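Local coordinates for protein ATP-dependent DNA helicase (Mycobacterium smegmatis, PDB 5V9X) that probably uses ATP hydrolysis to move 3'-to-5' along single-stranded DNA and unwind RNA:DNA hybrids, at residues 295-298 / 302-305; 282-287 / 349-354; 401-406 / 426-431. All blocks are in the same frame, centred on the assembly; numbering follows the deposited sequence.

All three contacts belong to one parallel sheet and the elements that cover or extend it, in what is probably the second RecA-like domain of the helicase core. The centre of contact 1 is about 12 Å from those of contacts 2 and 3, which are about 18 Å apart. N298 joins contact 1 to contact 3, its ND2 lying 3.1 Å from A402 O and 3.2 Å from E401 OE1. Side chains of I283 and L286 on helix 276-288 pack on F429, joining contact 2 to contact 3. Contacts 1 and 3 touch the bound DNA, whereas the nearest atom of contact 2 stays about 9 Å away.

Contact 1: residues 295-298 / 302-305; sequences VFAN and LAER. With nucleotides of chain B.
A297 meets L302 and A303 where strand 292-296 passes through a short loop into helix 300-318. Along the incoming segment, V295 comes first, pairing through its backbone with V379 and A381 on strand 378-381 and resting its side chain on I283. F296 points the other way, onto V397 and Q399, while its backbone pairs with strand 394-400. A297 turns its methyl toward the helix: CB lies 3.9 Å from L302 CD2 and 4.2 Å from A303 CB, an apolar, buried meeting at the first turn. L302 holds CG anti to its backbone N (chi1 -173°), which lays the leucine branch alongside the alanine methyl; its other branch, CD1, sits 4.1 Å above the guanidinium plane of R305, toward the rim. This strand-loop-helix, reading VFAN followed by an arginine-containing turn, is consistent with motif IV of superfamily 2 helicases. R305 makes a salt bridge to a DNA phosphate and a cation-pi contact with W276. N298 closes the segment at the DNA, its backbone O 3.4 Å from C1' of DG6 of chain B. Its side-chain OD1 is gripped by two hydrogen bonds, from R412 and Q399.

Contact 2: residues 282-287 / 349-354; sequences RIVDLV and PLLARA
This is a small, buried, wholly apolar contact in which L351, in the loop leading into edge strand 352-355, inserts its side chain against V284 and V287 of helix 276-288. It sits beside the parallel sheet of what is probably the second RecA-like domain, at the side where strand 352-355 forms its border. The two valines present neighbouring methyls from positions i and i+3, about one helical turn apart. Each valine has CG1 anti to its backbone N, and in both it is this methyl that makes the approach. L351 answers with both branches: CD2 lies 4.1 Å from V284 CG1, and CD1 lies 4.2 Å from V287 CG1. The leucine reaches that far because its CG is anti to its own backbone N (chi1 -178°), which carries the isobutyl group out from the loop toward the helix. The side chains of V284 and L351 cross obliquely, while the backbones stay well apart, 8.7 Å between V287 CA and L351 CA. Helix 300-318 contributes to the same cluster, H314 touching L351 and R317 touching V284, and A378 of the adjoining strand packs against both V287 and A352. N311 OD1 of the same helix accepts a hydrogen bond from A352 N. Within helix 276-288 the backbone runs in ordinary helical bonds, V287 N to I283 O at 2.7 Å among them. Polar bonds such as the salt bridges of D285 to R317 and R353 to D370 are made to other parts of the fold. Between the two segments, therefore, cohesion comes from methyl-to-methyl van der Waals contact and the exclusion of water.

Contact 3: residues 401-406 / 426-431; sequences EAPPSV and GVLFPK. With nucleotides of chain B.
E401 sends its CG anti to the backbone N (chi1 -169°) and then runs extended, while K431 bends at its third torsion (chi3 63°), and the two chains meet flank to flank at an oblique angle. K431 CD packs 3.5 Å from E401 CB. Past the bend, the ammonium turns to the DNA: NZ donates to OP1 of DC4 of chain B at 3.1 Å and, weakly, to O3' of DC3 of chain B at 3.2 Å, two oxygens of one phosphodiester linkage. E401 OE2 stands 4.0 Å from K431 NZ, a long salt bridge that probably helps orient the amine. In the backbone, E401 N donates to F429 O (2.8 Å, N-H...O 157°), which carries the parallel pairing of strands 394-400 and 424-429 one step beyond the first strand. Further along, P403 CD rests 4.0 Å from L428 CD2, the ring and the leucine meeting at about a right angle. K431, just past strand 424-429, holds the DNA backbone, while P404 in the other loop packs on a guanine base, consistent with tracking-strand binding by a RecA-like domain. Strand 424-429 lies between strands 394-400 and 256-262; F429 packs on helix 276-288, and helix 433-448 closes the other side, where D435 accepts from the backbone N of both A402 and K431.

Contact 1: residues 295-298 / 302-305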
loop_
_atom_site.group_PDB
_atom_site.type_symbol
_atom_site.label_atom_id
_atom_site.label_comp_id
_atom_site.label_asym_id
_atom_site.label_seq_id
_atom_site.Cartn_x
_atom_site.Cartn_y
_atom_site.Cartn_z
ATOM N N VAL A 295 12.693 -13.469 1.508
ATOM C CA VAL A 295 13.030 -12.729 0.299
ATOM C C VAL A 295 11.746 -12.103 -0.225
ATOM O O VAL A 295 10.799 -12.816 -0.576
ATOM C CB VAL A 295 13.680 -13.641 -0.756
ATOM C CG1 VAL A 295 14.127 -12.829 -1.963
ATOM C CG2 VAL A 295 14.852 -14.401 -0.154
ATOM N N PHE A 296 11.698 -10.776 -0.263
ATOM C CA PHE A 296 10.519 -10.059 -0.728
ATOM C C PHE A 296 10.665 -9.715 -2.203
ATOM O O PHE A 296 11.680 -9.147 -2.620
ATOM C CB PHE A 296 10.281 -8.787 0.087
ATOM C CG PHE A 296 9.649 -9.031 1.429
ATOM C CD1 PHE A 296 8.308 -9.374 1.526
ATOM C CD2 PHE A 296 10.388 -8.904 2.596
ATOM C CE1 PHE A 296 7.716 -9.598 2.762
ATOM C CE2 PHE A 296 9.804 -9.126 3.835
ATOM C CZ PHE A 296 8.466 -9.474 3.918
ATOM N N ALA A 297 9.647 -10.062 -2.987
ATOM C CA ALA A 297 9.558 -9.702 -4.393
ATOM C C ALA A 297 8.341 -8.812 -4.598
ATOM O O ALA A 297 7.305 -9.007 -3.956
ATOM C CB ALA A 297 9.462 -10.946 -5.280
ATOM N N ASN A 298 8.468 -7.835 -5.493
ATOM C CA ASN A 298 7.418 -6.847 -5.705
ATOM C C ASN A 298 6.308 -7.329 -6.636
ATOM O O ASN A 298 5.484 -6.513 -7.061
ATOM C CB ASN A 298 8.023 -5.545 -6.241
ATOM C CG ASN A 298 8.865 -4.823 -5.204
ATOM O OD1 ASN A 298 8.774 -5.106 -4.009
ATOM N ND2 ASN A 298 9.682 -3.879 -5.655
ATOM N N LEU A 302 7.283 -12.757 -10.032
ATOM C CA LEU A 302 8.696 -12.770 -9.665
ATOM C C LEU A 302 8.946 -13.680 -8.468
ATOM O O LEU A 302 9.993 -14.331 -8.387
ATOM C CB LEU A 302 9.183 -11.354 -9.372
ATOM C CG LEU A 302 10.690 -11.211 -9.134
ATOM C CD1 LEU A 302 11.469 -11.542 -10.397
ATOM C CD2 LEU A 302 11.037 -9.817 -8.636
ATOM N N ALA A 303 7.996 -13.735 -7.529
ATOM C CA ALA A 303 8.139 -14.618 -6.375
ATOM C C ALA A 303 8.149 -16.084 -6.799
ATOM O O ALA A 303 8.975 -16.875 -6.328
ATOM C CB ALA A 303 7.018 -14.350 -5.371
ATOM N N GLU A 304 7.226 -16.467 -7.688
ATOM C CA GLU A 304 7.252 -17.816 -8.247
ATOM C C GLU A 304 8.551 -18.069 -9.001
ATOM O O GLU A 304 9.142 -19.149 -8.893
ATOM C CB GLU A 304 6.055 -18.030 -9.173
ATOM C CG GLU A 304 4.694 -17.962 -8.499
ATOM C CD GLU A 304 4.402 -19.173 -7.634
ATOM O OE1 GLU A 304 3.611 -19.040 -6.676
ATOM O OE2 GLU A 304 4.961 -20.257 -7.910
ATOM N N ARG A 305 9.010 -17.077 -9.769
ATOM C CA ARG A 305 10.242 -17.226 -10.537
ATOM C C ARG A 305 11.440 -17.457 -9.625
ATOM O O ARG A 305 12.184 -18.429 -9.794
ATOM C CB ARG A 305 10.469 -15.986 -11.398
ATOM C CG ARG A 305 9.997 -16.096 -12.830
ATOM C CD ARG A 305 10.635 -14.990 -13.643
ATOM N NE ARG A 305 12.086 -15.005 -13.482
ATOM C CZ ARG A 305 12.882 -13.972 -13.740
ATOM N NH1 ARG A 305 12.369 -12.826 -14.167
ATOM N NH2 ARG A 305 14.192 -14.083 -13.563
ATOM P P DG B 6 2.986 -4.937 -13.898
ATOM O OP1 DG B 6 2.514 -6.229 -14.444
ATOM O OP2 DG B 6 2.114 -3.743 -13.968
ATOM O "O5'" DG B 6 3.384 -5.146 -12.376
ATOM C "C5'" DG B 6 2.390 -5.308 -11.411
ATOM C "C4'" DG B 6 3.023 -5.456 -10.051
ATOM O "O4'" DG B 6 3.762 -4.258 -9.728
ATOM C "C3'" DG B 6 2.036 -5.683 -8.915
ATOM O "O3'" DG B 6 2.314 -6.923 -8.304
ATOM C "C2'" DG B 6 2.267 -4.500 -7.960
ATOM C "C1'" DG B 6 3.653 -4.007 -8.354
ATOM N N9 DG B 6 3.873 -2.572 -8.136
ATOM C C8 DG B 6 4.501 -1.699 -8.996
ATOM N N7 DG B 6 4.563 -0.477 -8.547
ATOM C C5 DG B 6 3.940 -0.535 -7.306
ATOM C C6 DG B 6 3.709 0.488 -6.353
ATOM O O6 DG B 6 4.018 1.686 -6.422
ATOM N N1 DG B 6 3.043 0.004 -5.228
ATOM C C2 DG B 6 2.652 -1.303 -5.046
ATOM N N2 DG B 6 2.023 -1.582 -3.895
ATOM N N3 DG B 6 2.864 -2.271 -5.928
ATOM C C4 DG B 6 3.510 -1.819 -7.034
#

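Contact 2: residues 282-287 / 349-354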
loop_
_atom_site.group_PDB
_atom_site.type_symbol
_atom_site.label_atom_id
_atom_site.label_comp_id
_atom_site.label_asym_id
_atom_site.label_seq_id
_atom_site.Cartn_x
_atom_site.Cartn_y
_atom_site.Cartn_z
ATOM N N ARG A 282 23.996 -14.868 -4.912
ATOM C CA ARG A 282 24.264 -14.259 -3.613
ATOM C C ARG A 282 23.116 -14.480 -2.634
ATOM O O ARG A 282 23.346 -14.567 -1.422
ATOM C CB ARG A 282 24.535 -12.764 -3.779
ATOM C CG ARG A 282 25.736 -12.436 -4.652
ATOM C CD ARG A 282 27.042 -12.869 -4.003
ATOM N NE ARG A 282 28.199 -12.392 -4.755
ATOM C CZ ARG A 282 28.765 -13.056 -5.761
ATOM N NH1 ARG A 282 28.279 -14.231 -6.136
ATOM N NH2 ARG A 282 29.813 -12.543 -6.392
ATOM N N ILE A 283 21.882 -14.566 -3.135
ATOM C CA ILE A 283 20.740 -14.813 -2.257
ATOM C C ILE A 283 20.859 -16.189 -1.615
ATOM O O ILE A 283 20.684 -16.345 -0.401
ATOM C CB ILE A 283 19.420 -14.661 -3.031
ATOM C CG1 ILE A 283 19.118 -13.182 -3.281
ATOM C CG2 ILE A 283 18.273 -15.327 -2.277
ATOM C CD1 ILE A 283 17.826 -12.940 -4.025
ATOM N N VAL A 284 21.156 -17.209 -2.425
ATOM C CA VAL A 284 21.373 -18.545 -1.877
ATOM C C VAL A 284 22.562 -18.537 -0.926
ATOM O O VAL A 284 22.536 -19.180 0.131
ATOM C CB VAL A 284 21.552 -19.569 -3.014
ATOM C CG1 VAL A 284 21.805 -20.955 -2.450
ATOM C CG2 VAL A 284 20.323 -19.582 -3.908
ATOM N N ASP A 285 23.619 -17.798 -1.278
ATOM C CA ASP A 285 24.739 -17.616 -0.359
ATOM C C ASP A 285 24.271 -17.027 0.966
ATOM O O ASP A 285 24.718 -17.453 2.038
ATOM C CB ASP A 285 25.803 -16.716 -0.992
ATOM C CG ASP A 285 26.561 -17.397 -2.117
ATOM O OD1 ASP A 285 26.278 -18.578 -2.407
ATOM O OD2 ASP A 285 27.445 -16.746 -2.711
ATOM N N LEU A 286 23.361 -16.052 0.911
ATOM C CA LEU A 286 22.901 -15.405 2.135
ATOM C C LEU A 286 21.947 -16.301 2.916
ATOM O O LEU A 286 21.990 -16.332 4.151
ATOM C CB LEU A 286 22.244 -14.067 1.799
ATOM C CG LEU A 286 23.236 -12.953 1.456
ATOM C CD1 LEU A 286 22.538 -11.774 0.792
ATOM C CD2 LEU A 286 23.968 -12.505 2.711
ATOM N N VAL A 287 21.078 -17.038 2.218
ATOM C CA VAL A 287 20.170 -17.956 2.903
ATOM C C VAL A 287 20.959 -19.066 3.582
ATOM O O VAL A 287 20.755 -19.362 4.764
ATOM C CB VAL A 287 19.129 -18.526 1.922
ATOM C CG1 VAL A 287 18.278 -19.578 2.613
ATOM C CG2 VAL A 287 18.252 -17.416 1.369
ATOM N N PRO A 349 13.975 -31.515 1.365
ATOM C CA PRO A 349 13.098 -30.339 1.362
ATOM C C PRO A 349 13.614 -29.261 0.421
ATOM O O PRO A 349 14.822 -29.066 0.271
ATOM C CB PRO A 349 13.125 -29.867 2.821
ATOM C CG PRO A 349 13.592 -31.051 3.606
ATOM C CD PRO A 349 14.536 -31.781 2.701
ATOM N N LEU A 350 12.679 -28.568 -0.225
ATOM C CA LEU A 350 13.038 -27.411 -1.029
ATOM C C LEU A 350 13.664 -26.341 -0.144
ATOM O O LEU A 350 13.240 -26.131 0.995
ATOM C CB LEU A 350 11.802 -26.851 -1.734
ATOM C CG LEU A 350 11.139 -27.732 -2.791
ATOM C CD1 LEU A 350 9.781 -27.170 -3.174
ATOM C CD2 LEU A 350 12.032 -27.849 -4.013
ATOM N N LEU A 351 14.689 -25.669 -0.668
ATOM C CA LEU A 351 15.311 -24.596 0.097
ATOM C C LEU A 351 14.344 -23.438 0.303
ATOM O O LEU A 351 14.294 -22.850 1.390
ATOM C CB LEU A 351 16.579 -24.108 -0.600
ATOM C CG LEU A 351 17.327 -23.010 0.162
ATOM C CD1 LEU A 351 18.079 -23.593 1.353
ATOM C CD2 LEU A 351 18.263 -22.230 -0.752
ATOM N N ALA A 352 13.562 -23.104 -0.721
ATOM C CA ALA A 352 12.666 -21.961 -0.679
ATOM C C ALA A 352 11.272 -22.375 -1.126
ATOM O O ALA A 352 11.092 -23.354 -1.855
ATOM C CB ALA A 352 13.180 -20.813 -1.563
ATOM N N ARG A 353 10.281 -21.609 -0.677
ATOM C CA ARG A 353 8.898 -21.813 -1.081
ATOM C C ARG A 353 8.203 -20.462 -1.170
ATOM O O ARG A 353 8.590 -19.499 -0.499
ATOM C CB ARG A 353 8.152 -22.745 -0.118
ATOM C CG ARG A 353 8.323 -24.221 -0.439
ATOM C CD ARG A 353 7.295 -25.063 0.288
ATOM N NE ARG A 353 7.614 -25.217 1.703
ATOM C CZ ARG A 353 6.723 -25.537 2.635
ATOM N NH1 ARG A 353 5.452 -25.723 2.302
ATOM N NH2 ARG A 353 7.098 -25.661 3.901
ATOM N N ALA A 354 7.171 -20.401 -2.006
ATOM C CA ALA A 354 6.484 -19.152 -2.297
ATOM C C ALA A 354 5.346 -18.896 -1.315
ATOM O O ALA A 354 4.721 -19.824 -0.794
ATOM C CB ALA A 354 5.938 -19.164 -3.725
#

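Contact 3: residues 401-406 / 426-431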
loop_
_atom_site.group_PDB
_atom_site.type_symbol
_atom_site.label_atom_id
_atom_site.label_comp_id
_atom_site.label_asym_id
_atom_site.label_seq_id
_atom_site.Cartn_x
_atom_site.Cartn_y
_atom_site.Cartn_z
ATOM N N GLU A 401 14.862 -5.485 -5.580
ATOM C CA GLU A 401 14.424 -4.185 -6.088
ATOM C C GLU A 401 14.066 -3.256 -4.932
ATOM O O GLU A 401 13.755 -3.721 -3.831
ATOM C CB GLU A 401 13.241 -4.333 -7.054
ATOM C CG GLU A 401 12.885 -3.070 -7.831
ATOM C CD GLU A 401 11.793 -3.300 -8.860
ATOM O OE1 GLU A 401 10.886 -4.119 -8.600
ATOM O OE2 GLU A 401 11.848 -2.666 -9.936
ATOM N N ALA A 402 14.129 -1.949 -5.160
ATOM C CA ALA A 402 13.730 -1.005 -4.128
ATOM C C ALA A 402 12.277 -1.258 -3.731
ATOM O O ALA A 402 11.441 -1.556 -4.593
ATOM C CB ALA A 402 13.902 0.435 -4.616
ATOM N N PRO A 403 11.945 -1.171 -2.447
ATOM C CA PRO A 403 10.569 -1.432 -2.009
ATOM C C PRO A 403 9.649 -0.286 -2.395
ATOM O O PRO A 403 10.122 0.808 -2.737
ATOM C CB PRO A 403 10.707 -1.561 -0.485
ATOM C CG PRO A 403 11.913 -0.766 -0.151
ATOM C CD PRO A 403 12.851 -0.902 -1.315
ATOM N N PRO A 404 8.328 -0.497 -2.361
ATOM C CA PRO A 404 7.407 0.548 -2.844
ATOM C C PRO A 404 7.453 1.844 -2.051
ATOM O O PRO A 404 7.040 2.884 -2.578
ATOM C CB PRO A 404 6.029 -0.122 -2.738
ATOM C CG PRO A 404 6.209 -1.215 -1.740
ATOM C CD PRO A 404 7.605 -1.714 -1.952
ATOM N N SER A 405 7.932 1.823 -0.810
ATOM C CA SER A 405 8.082 3.043 -0.028
ATOM C C SER A 405 9.089 2.786 1.083
ATOM O O SER A 405 9.515 1.651 1.313
ATOM C CB SER A 405 6.742 3.513 0.543
ATOM O OG SER A 405 6.174 2.534 1.392
ATOM N N VAL A 406 9.471 3.866 1.768
ATOM C CA VAL A 406 10.398 3.741 2.887
ATOM C C VAL A 406 9.729 3.028 4.053
ATOM O O VAL A 406 10.346 2.190 4.724
ATOM C CB VAL A 406 10.928 5.127 3.296
ATOM C CG1 VAL A 406 11.766 5.035 4.562
ATOM C CG2 VAL A 406 11.737 5.733 2.161
ATOM N N GLY A 426 19.047 -6.582 6.996
ATOM C CA GLY A 426 18.366 -6.401 5.727
ATOM C C GLY A 426 19.278 -6.104 4.555
ATOM O O GLY A 426 20.097 -5.184 4.615
ATOM N N VAL A 427 19.137 -6.869 3.477
ATOM C CA VAL A 427 19.936 -6.699 2.269
ATOM C C VAL A 427 19.004 -6.332 1.120
ATOM O O VAL A 427 17.954 -6.960 0.942
ATOM C CB VAL A 427 20.741 -7.969 1.936
ATOM C CG1 VAL A 427 21.512 -7.785 0.640
ATOM C CG2 VAL A 427 21.686 -8.312 3.076
ATOM N N LEU A 428 19.390 -5.319 0.349
ATOM C CA LEU A 428 18.646 -4.885 -0.827
ATOM C C LEU A 428 19.461 -5.184 -2.079
ATOM O O LEU A 428 20.650 -4.857 -2.143
ATOM C CB LEU A 428 18.321 -3.390 -0.758
ATOM C CG LEU A 428 17.000 -2.954 -0.113
ATOM C CD1 LEU A 428 17.010 -3.172 1.393
ATOM C CD2 LEU A 428 16.704 -1.500 -0.446
ATOM N N PHE A 429 18.819 -5.804 -3.069
ATOM C CA PHE A 429 19.456 -6.098 -4.348
ATOM C C PHE A 429 18.848 -5.226 -5.435
ATOM O O PHE A 429 17.689 -5.446 -5.820
ATOM C CB PHE A 429 19.294 -7.576 -4.712
ATOM C CG PHE A 429 20.198 -8.500 -3.948
ATOM C CD1 PHE A 429 19.803 -9.024 -2.729
ATOM C CD2 PHE A 429 21.436 -8.859 -4.456
ATOM C CE1 PHE A 429 20.629 -9.883 -2.028
ATOM C CE2 PHE A 429 22.266 -9.717 -3.758
ATOM C CZ PHE A 429 21.862 -10.229 -2.542
ATOM N N PRO A 430 19.565 -4.231 -5.951
ATOM C CA PRO A 430 19.066 -3.498 -7.118
ATOM C C PRO A 430 18.960 -4.406 -8.334
ATOM O O PRO A 430 19.774 -5.310 -8.534
ATOM C CB PRO A 430 20.119 -2.404 -7.329
ATOM C CG PRO A 430 20.786 -2.256 -6.004
ATOM C CD PRO A 430 20.788 -3.625 -5.397
ATOM N N LYS A 431 17.935 -4.155 -9.148
ATOM C CA LYS A 431 17.746 -4.895 -10.390
ATOM C C LYS A 431 18.532 -4.305 -11.551
ATOM O O LYS A 431 18.982 -5.054 -12.427
ATOM C CB LYS A 431 16.259 -4.941 -10.762
ATOM C CG LYS A 431 15.420 -5.846 -9.872
ATOM C CD LYS A 431 13.931 -5.723 -10.180
ATOM C CE LYS A 431 13.598 -6.167 -11.592
ATOM N NZ LYS A 431 12.133 -6.122 -11.863
ATOM P P DC B 3 18.149 -7.833 -17.122
ATOM O OP1 DC B 3 19.110 -8.382 -16.141
ATOM O OP2 DC B 3 17.434 -8.745 -18.042
ATOM O "O5'" DC B 3 17.071 -6.967 -16.313
ATOM C "C5'" DC B 3 16.555 -7.469 -15.077
ATOM C "C4'" DC B 3 15.284 -6.743 -14.656
ATOM O "O4'" DC B 3 15.531 -5.314 -14.570
ATOM C "C3'" DC B 3 14.081 -6.915 -15.589
ATOM O "O3'" DC B 3 12.895 -7.100 -14.817
ATOM C "C2'" DC B 3 14.046 -5.586 -16.343
ATOM C "C1'" DC B 3 14.516 -4.626 -15.263
ATOM N N1 DC B 3 15.084 -3.353 -15.792
ATOM C C2 DC B 3 14.349 -2.166 -15.682
ATOM O O2 DC B 3 13.233 -2.192 -15.148
ATOM N N3 DC B 3 14.884 -1.017 -16.164
ATOM C C4 DC B 3 16.091 -1.028 -16.732
ATOM N N4 DC B 3 16.576 0.129 -17.194
ATOM C C5 DC B 3 16.853 -2.228 -16.852
ATOM C C6 DC B 3 16.317 -3.353 -16.371
ATOM P P DC B 4 12.202 -8.548 -14.716
ATOM O OP1 DC B 4 11.293 -8.523 -13.547
ATOM O OP2 DC B 4 13.273 -9.564 -14.791
ATOM O "O5'" DC B 4 11.306 -8.645 -16.042
ATOM C "C5'" DC B 4 10.155 -7.814 -16.196
ATOM C "C4'" DC B 4 9.937 -7.457 -17.658
ATOM O "O4'" DC B 4 11.190 -7.055 -18.236
ATOM C "C3'" DC B 4 9.433 -8.601 -18.536
ATOM O "O3'" DC B 4 8.025 -8.486 -18.731
ATOM C "C2'" DC B 4 10.198 -8.440 -19.866
ATOM C "C1'" DC B 4 11.129 -7.247 -19.624
ATOM N N1 DC B 4 12.518 -7.464 -20.129
ATOM C C2 DC B 4 12.861 -7.054 -21.424
ATOM O O2 DC B 4 12.003 -6.516 -22.135
ATOM N N3 DC B 4 14.129 -7.259 -21.863
ATOM C C4 DC B 4 15.027 -7.842 -21.065
ATOM N N4 DC B 4 16.262 -8.023 -21.542
ATOM C C5 DC B 4 14.695 -8.265 -19.744
ATOM C C6 DC B 4 13.444 -8.057 -19.321
#